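Local structure of alpha-1,3-glucanase (Bacillus circulans, 5ZRU) at residues A10-S15 and D455-N460; S368-R371 and G377-V380. The protein hydrolyses alpha-1,3-glucan as a member of glycoside hydrolase family 87, this chain being the catalytic unit of a longer protein that probably also binds carbohydrate. All blocks are in the same frame, centred on the assembly; numbering follows the deposited sequence.

Contact 1: residues A10-S15 and D455-N460; sequences AQRGAS and DTTIIN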
ATOM      1  N   ALA A  10      17.695   3.122   3.923  1.00 14.51           N
ATOM      2  CA  ALA A  10      18.292   2.465   2.777  1.00 13.89           C
ATOM      3  C   ALA A  10      18.590   3.496   1.689  1.00 14.52           C
ATOM      4  O   ALA A  10      18.138   4.644   1.739  1.00 13.69           O
ATOM      5  CB  ALA A  10      17.359   1.382   2.239  1.00 15.64           C
ATOM      6  N   GLN A  11      19.378   3.076   0.700  1.00 14.90           N
ATOM      7  CA  GLN A  11      19.635   3.941  -0.444  1.00 18.68           C
ATOM      8  C   GLN A  11      18.351   4.210  -1.223  1.00 17.27           C
ATOM      9  O   GLN A  11      18.067   5.356  -1.583  1.00 16.46           O
ATOM     10  CB  GLN A  11      20.706   3.302  -1.330  1.00 24.92           C
ATOM     11  CG  GLN A  11      20.891   3.953  -2.687  1.00 28.56           C
ATOM     12  CD  GLN A  11      21.661   3.056  -3.648  1.00 41.99           C
ATOM     13  OE1 GLN A  11      22.895   3.090  -3.694  1.00 40.17           O
ATOM     14  NE2 GLN A  11      20.932   2.239  -4.420  1.00 38.54           N
ATOM     15  N   ARG A  12      17.560   3.167  -1.483  1.00 11.29           N
ATOM     16  CA  ARG A  12      16.219   3.303  -2.047  1.00 11.60           C
ATOM     17  C   ARG A  12      15.304   2.314  -1.343  1.00 12.66           C
ATOM     18  O   ARG A  12      15.726   1.215  -0.979  1.00 12.38           O
ATOM     19  CB  ARG A  12      16.183   3.036  -3.553  1.00  9.91           C
ATOM     20  CG  ARG A  12      17.100   3.960  -4.324  1.00 14.26           C
ATOM     21  CD  ARG A  12      17.059   3.681  -5.812  1.00 14.21           C
ATOM     22  NE  ARG A  12      17.923   4.633  -6.502  1.00 11.74           N
ATOM     23  CZ  ARG A  12      18.117   4.647  -7.812  1.00 15.06           C
ATOM     24  NH1 ARG A  12      17.488   3.766  -8.580  1.00 11.14           N
ATOM     25  NH2 ARG A  12      18.935   5.549  -8.344  1.00 11.77           N
ATOM     26  N   GLY A  13      14.049   2.716  -1.157  1.00 12.52           N
ATOM     27  CA  GLY A  13      13.097   1.894  -0.439  1.00  9.40           C
ATOM     28  C   GLY A  13      13.189   2.082   1.063  1.00 11.25           C
ATOM     29  O   GLY A  13      14.013   2.838   1.595  1.00 10.49           O
ATOM     30  N   ALA A  14      12.317   1.356   1.758  1.00 10.76           N
ATOM     31  CA  ALA A  14      12.215   1.412   3.208  1.00 10.70           C
ATOM     32  C   ALA A  14      13.248   0.508   3.863  1.00 11.30           C
ATOM     33  O   ALA A  14      13.695  -0.487   3.282  1.00 14.25           O
ATOM     34  CB  ALA A  14      10.809   0.994   3.663  1.00  9.68           C
ATOM     35  N   SER A  15      13.625   0.861   5.087  1.00 11.77           N
ATOM     36  CA  SER A  15      14.530   0.050   5.898  1.00 11.99           C
ATOM     37  C   SER A  15      13.707  -0.571   7.017  1.00 14.90           C
ATOM     38  O   SER A  15      13.238   0.137   7.916  1.00 12.36           O
ATOM     39  CB  SER A  15      15.685   0.881   6.458  1.00 14.72           C
ATOM     40  OG  SER A  15      16.541   0.052   7.228  1.00 24.26           O
ATOM     41  N   ASP A 455      15.697   9.105  -7.815  1.00  7.54           N
ATOM     42  CA  ASP A 455      16.423   8.091  -7.064  1.00  9.98           C
ATOM     43  C   ASP A 455      15.535   6.892  -6.768  1.00  9.91           C
ATOM     44  O   ASP A 455      15.372   6.477  -5.624  1.00 10.35           O
ATOM     45  CB  ASP A 455      17.000   8.703  -5.784  1.00  9.75           C
ATOM     46  CG  ASP A 455      18.053   9.747  -6.083  1.00 12.83           C
ATOM     47  OD1 ASP A 455      19.195   9.349  -6.395  1.00 14.38           O
ATOM     48  OD2 ASP A 455      17.730  10.956  -6.045  1.00 16.24           O
ATOM     49  N   THR A 456      14.937   6.339  -7.815  1.00  9.05           N
ATOM     50  CA  THR A 456      13.865   5.375  -7.604  1.00 10.11           C
ATOM     51  C   THR A 456      14.044   4.198  -8.546  1.00 11.10           C
ATOM     52  O   THR A 456      14.400   4.377  -9.712  1.00  9.77           O
ATOM     53  CB  THR A 456      12.494   6.040  -7.799  1.00 10.38           C
ATOM     54  OG1 THR A 456      12.249   6.941  -6.708  1.00 11.08           O
ATOM     55  CG2 THR A 456      11.359   5.003  -7.858  1.00 11.27           C
ATOM     56  N   THR A 457      13.824   2.995  -8.022  1.00  8.38           N
ATOM     57  CA  THR A 457      13.901   1.757  -8.786  1.00  8.53           C
ATOM     58  C   THR A 457      12.501   1.191  -8.958  1.00 10.17           C
ATOM     59  O   THR A 457      11.744   1.089  -7.986  1.00  9.87           O
ATOM     60  CB  THR A 457      14.802   0.741  -8.085  1.00 10.20           C
ATOM     61  OG1 THR A 457      16.127   1.273  -8.033  1.00 11.20           O
ATOM     62  CG2 THR A 457      14.824  -0.597  -8.838  1.00 11.93           C
ATOM     63  N   ILE A 458      12.166   0.843 -10.198  1.00 10.61           N
ATOM     64  CA  ILE A 458      10.850   0.355 -10.586  1.00  7.53           C
ATOM     65  C   ILE A 458      11.053  -0.999 -11.236  1.00  9.45           C
ATOM     66  O   ILE A 458      11.913  -1.136 -12.114  1.00 11.25           O
ATOM     67  CB  ILE A 458      10.161   1.325 -11.567  1.00  8.47           C
ATOM     68  CG1 ILE A 458       9.832   2.647 -10.877  1.00 10.86           C
ATOM     69  CG2 ILE A 458       8.945   0.659 -12.205  1.00 10.11           C
ATOM     70  CD1 ILE A 458       9.524   3.796 -11.859  1.00 11.11           C
ATOM     71  N   ILE A 459      10.275  -1.999 -10.814  1.00 10.14           N
ATOM     72  CA  ILE A 459      10.496  -3.377 -11.250  1.00  9.65           C
ATOM     73  C   ILE A 459       9.158  -4.027 -11.593  1.00  9.54           C
ATOM     74  O   ILE A 459       8.215  -3.973 -10.796  1.00  9.01           O
ATOM     75  CB  ILE A 459      11.228  -4.209 -10.174  1.00 10.74           C
ATOM     76  CG1 ILE A 459      12.563  -3.565  -9.798  1.00 10.24           C
ATOM     77  CG2 ILE A 459      11.465  -5.651 -10.660  1.00 10.99           C
ATOM     78  CD1 ILE A 459      13.311  -4.307  -8.680  1.00 12.95           C
ATOM     79  N   ASN A 460       9.082  -4.643 -12.778  1.00  9.61           N
ATOM     80  CA  ASN A 460       7.936  -5.470 -13.169  1.00  8.46           C
ATOM     81  C   ASN A 460       6.627  -4.683 -13.173  1.00 12.54           C
ATOM     82  O   ASN A 460       5.566  -5.227 -12.855  1.00 11.16           O
ATOM     83  CB  ASN A 460       7.784  -6.693 -12.256  1.00  7.67           C
ATOM     84  CG  ASN A 460       8.977  -7.612 -12.285  1.00 13.49           C
ATOM     85  OD1 ASN A 460       9.715  -7.666 -13.262  1.00 13.64           O
ATOM     86  ND2 ASN A 460       9.170  -8.355 -11.198  1.00 14.58           N
TER
HETATM   87  O   HOH W   1      19.787   6.654  -5.738  1.00 12.33           O
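R12 does nearly all the touching here, laying its long side chain across the chain where it turns the corner at D455. With CG anti to the carbonyl carbon (chi1 -58°) and everything beyond stretched out, the arm passes the carbonyl of D455, R12 CG and D455 O being 3.3 Å apart, and sets its flat end on the D455-T456 peptide. One face of the guanidinium meets that peptide: T456 N is 3.5 Å above the plane, over its centre, while D455 C lies toward the rim. The polar work is done at the edge. R12 NH1 donates to T457 OG1 at 2.9 Å, a reasonably straight bond (152°) with the hydroxyl oxygen near the guanidinium plane, and NH1 also makes a salt bridge to D493 on the next strand of the solenoid. On another part of the edge, a water accepts from R12 NE at 2.9 Å and donates to D455 OD1 at 2.8 Å, joining arginine and aspartate although R12 NH2 and D455 OD1 are 4.3 Å apart, too far for a direct salt bridge.

Beyond R12 the loop leaves 455-460 and steps back over earlier coils of the beta-helix: G13 pairs through its backbone with H422, A14 N donates to T400 OG1, and S15 N bonds to the side chain of N367. The N-terminal loop is thus tied to a row of coil corners in the D2 region.

The T457 hydroxyl, the D493 carboxylate and the water bound at NE together restrict the rotation of the guanidinium, consistent with its lying face-on over the D455-T456 peptide. The positive charge is probably balanced mainly by D493, with D455 contributing through the water.

Contact 2: residues S368-R371 and G377-V380; sequences SSIR and GLAV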
ATOM      1  N   SER A 368       8.359   3.458   4.795  1.00  6.59           N
ATOM      2  CA  SER A 368       7.182   2.646   5.058  1.00  7.51           C
ATOM      3  C   SER A 368       7.013   1.577   3.986  1.00  8.89           C
ATOM      4  O   SER A 368       7.494   1.703   2.858  1.00  8.96           O
ATOM      5  CB  SER A 368       5.924   3.518   5.140  1.00  6.86           C
ATOM      6  OG  SER A 368       5.984   4.380   6.274  1.00  7.54           O
ATOM      7  N   SER A 369       6.326   0.510   4.378  1.00  8.15           N
ATOM      8  CA  SER A 369       5.996  -0.603   3.500  1.00  7.98           C
ATOM      9  C   SER A 369       4.554  -0.412   3.058  1.00  8.06           C
ATOM     10  O   SER A 369       3.648  -0.423   3.895  1.00  9.74           O
ATOM     11  CB  SER A 369       6.176  -1.937   4.235  1.00  8.23           C
ATOM     12  OG  SER A 369       5.540  -3.009   3.541  1.00  9.26           O
ATOM     13  N   ILE A 370       4.352  -0.191   1.755  1.00  8.42           N
ATOM     14  CA  ILE A 370       3.038   0.104   1.179  1.00  7.47           C
ATOM     15  C   ILE A 370       2.733  -1.054   0.237  1.00  8.14           C
ATOM     16  O   ILE A 370       3.292  -1.107  -0.859  1.00  9.22           O
ATOM     17  CB  ILE A 370       3.032   1.441   0.426  1.00  6.30           C
ATOM     18  CG1 ILE A 370       3.714   2.539   1.269  1.00  6.94           C
ATOM     19  CG2 ILE A 370       1.595   1.822  -0.003  1.00  8.42           C
ATOM     20  CD1 ILE A 370       3.000   2.858   2.572  1.00  8.00           C
ATOM     21  N   ARG A 371       1.872  -1.994   0.640  1.00  6.81           N
ATOM     22  CA  ARG A 371       1.819  -3.263  -0.082  1.00  8.13           C
ATOM     23  C   ARG A 371       0.392  -3.727  -0.336  1.00  7.67           C
ATOM     24  O   ARG A 371      -0.437  -3.716   0.575  1.00  8.38           O
ATOM     25  CB  ARG A 371       2.585  -4.360   0.686  1.00  7.58           C
ATOM     26  CG  ARG A 371       2.697  -5.671  -0.087  1.00  9.56           C
ATOM     27  CD  ARG A 371       3.408  -6.758   0.734  1.00 11.80           C
ATOM     28  NE  ARG A 371       4.793  -6.424   1.029  1.00 15.24           N
ATOM     29  CZ  ARG A 371       5.485  -6.902   2.064  1.00 11.87           C
ATOM     30  NH1 ARG A 371       4.922  -7.724   2.945  1.00 10.92           N
ATOM     31  NH2 ARG A 371       6.743  -6.527   2.233  1.00 10.95           N
ATOM     32  N   GLY A 377      -1.053   3.633  -4.184  1.00  9.62           N
ATOM     33  CA  GLY A 377      -0.381   3.322  -2.932  1.00  9.52           C
ATOM     34  C   GLY A 377      -0.232   4.568  -2.081  1.00  9.26           C
ATOM     35  O   GLY A 377      -0.686   4.620  -0.936  1.00 10.12           O
ATOM     36  N   LEU A 378       0.388   5.588  -2.662  1.00  7.54           N
ATOM     37  CA  LEU A 378       0.557   6.893  -2.035  1.00  8.35           C
ATOM     38  C   LEU A 378       0.089   7.942  -3.031  1.00  9.15           C
ATOM     39  O   LEU A 378       0.597   7.997  -4.155  1.00 10.49           O
ATOM     40  CB  LEU A 378       2.021   7.136  -1.647  1.00  9.02           C
ATOM     41  CG  LEU A 378       2.705   6.060  -0.788  1.00  8.84           C
ATOM     42  CD1 LEU A 378       4.181   6.395  -0.631  1.00  6.00           C
ATOM     43  CD2 LEU A 378       2.031   5.925   0.583  1.00  8.81           C
ATOM     44  N   ALA A 379      -0.862   8.774  -2.627  1.00  9.08           N
ATOM     45  CA  ALA A 379      -1.445   9.721  -3.567  1.00  9.62           C
ATOM     46  C   ALA A 379      -1.616  11.090  -2.930  1.00  9.89           C
ATOM     47  O   ALA A 379      -1.899  11.200  -1.734  1.00  7.96           O
ATOM     48  CB  ALA A 379      -2.811   9.235  -4.071  1.00  7.96           C
ATOM     49  N   VAL A 380      -1.487  12.132  -3.758  1.00  9.11           N
ATOM     50  CA  VAL A 380      -1.899  13.490  -3.407  1.00  7.86           C
ATOM     51  C   VAL A 380      -3.052  13.875  -4.331  1.00  9.40           C
ATOM     52  O   VAL A 380      -2.843  14.164  -5.515  1.00  8.81           O
ATOM     53  CB  VAL A 380      -0.754  14.505  -3.526  1.00 10.24           C
ATOM     54  CG1 VAL A 380      -1.272  15.917  -3.183  1.00  8.41           C
ATOM     55  CG2 VAL A 380       0.381  14.121  -2.622  1.00  8.85           C
TER
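I370 and L378 meet at about a right angle, each bringing a branch up to the other between the two strands. From I370 the CG1 arm makes the approach: CD1 and CG1 both lie 3.8 Å from L378 CD2, so the leucine methyl rests against the flank of the ethyl branch as well as its end. The bend at chi2 (-64°) folds the isoleucine arm back, presenting it in this way. L378 CB does not itself aim at the other strand; CG sits beside its backbone N (chi1 -53°), and from there CD2 is the methyl that swings across while CD1 extends away from CA.

The second branch of I370 goes to the backbone instead. CG2, anti to the isoleucine N, comes down on G377, 3.7 Å from G377 O and 3.8 Å from G377 CA. Without a side chain there, the methyl can settle this close to the main chain.

Both strands belong to a single coil of the right-handed parallel beta-helix expected of the pectate-lyase-like clan: 369-371 runs along one face, the chain turns through the calcium ligand D375, and 378-381 starts the next face. The buried side chains of I370 and L378 meet in the interior of the coil, where I401 from a neighbouring coil touches both, and V354 and F396 pack on L378. Backbone bonds from I370 to T400 and E402 set the parallel stacking of 369-371 on that same neighbour.

Next to I370 in sequence, R371 faces the other way, its guanidinium making salt bridges to E402 and to E139 and E172 of the D1 region, so that this strand of the coil lies against D1.

How the contacts relate
Contacts 1 and 2 have centres about 13 Å apart and lie on the same stretch of beta-helix, one at a corner of the coils and the other within them. They meet where A14 CB packs 3.5 Å from S368 O: the N-terminal loop that docks on 455-460 continues to the start of 368-371. In sequence, contact 2 falls wholly between the two halves of contact 1, which are 440 residues apart at their closest ends. Contact 2 is the nearer to metal, with about 8 Å from G377 to a bound calcium ion, whereas the R12 side chain is about 12 Å from one. Contact 1 lies away from the known binding sites.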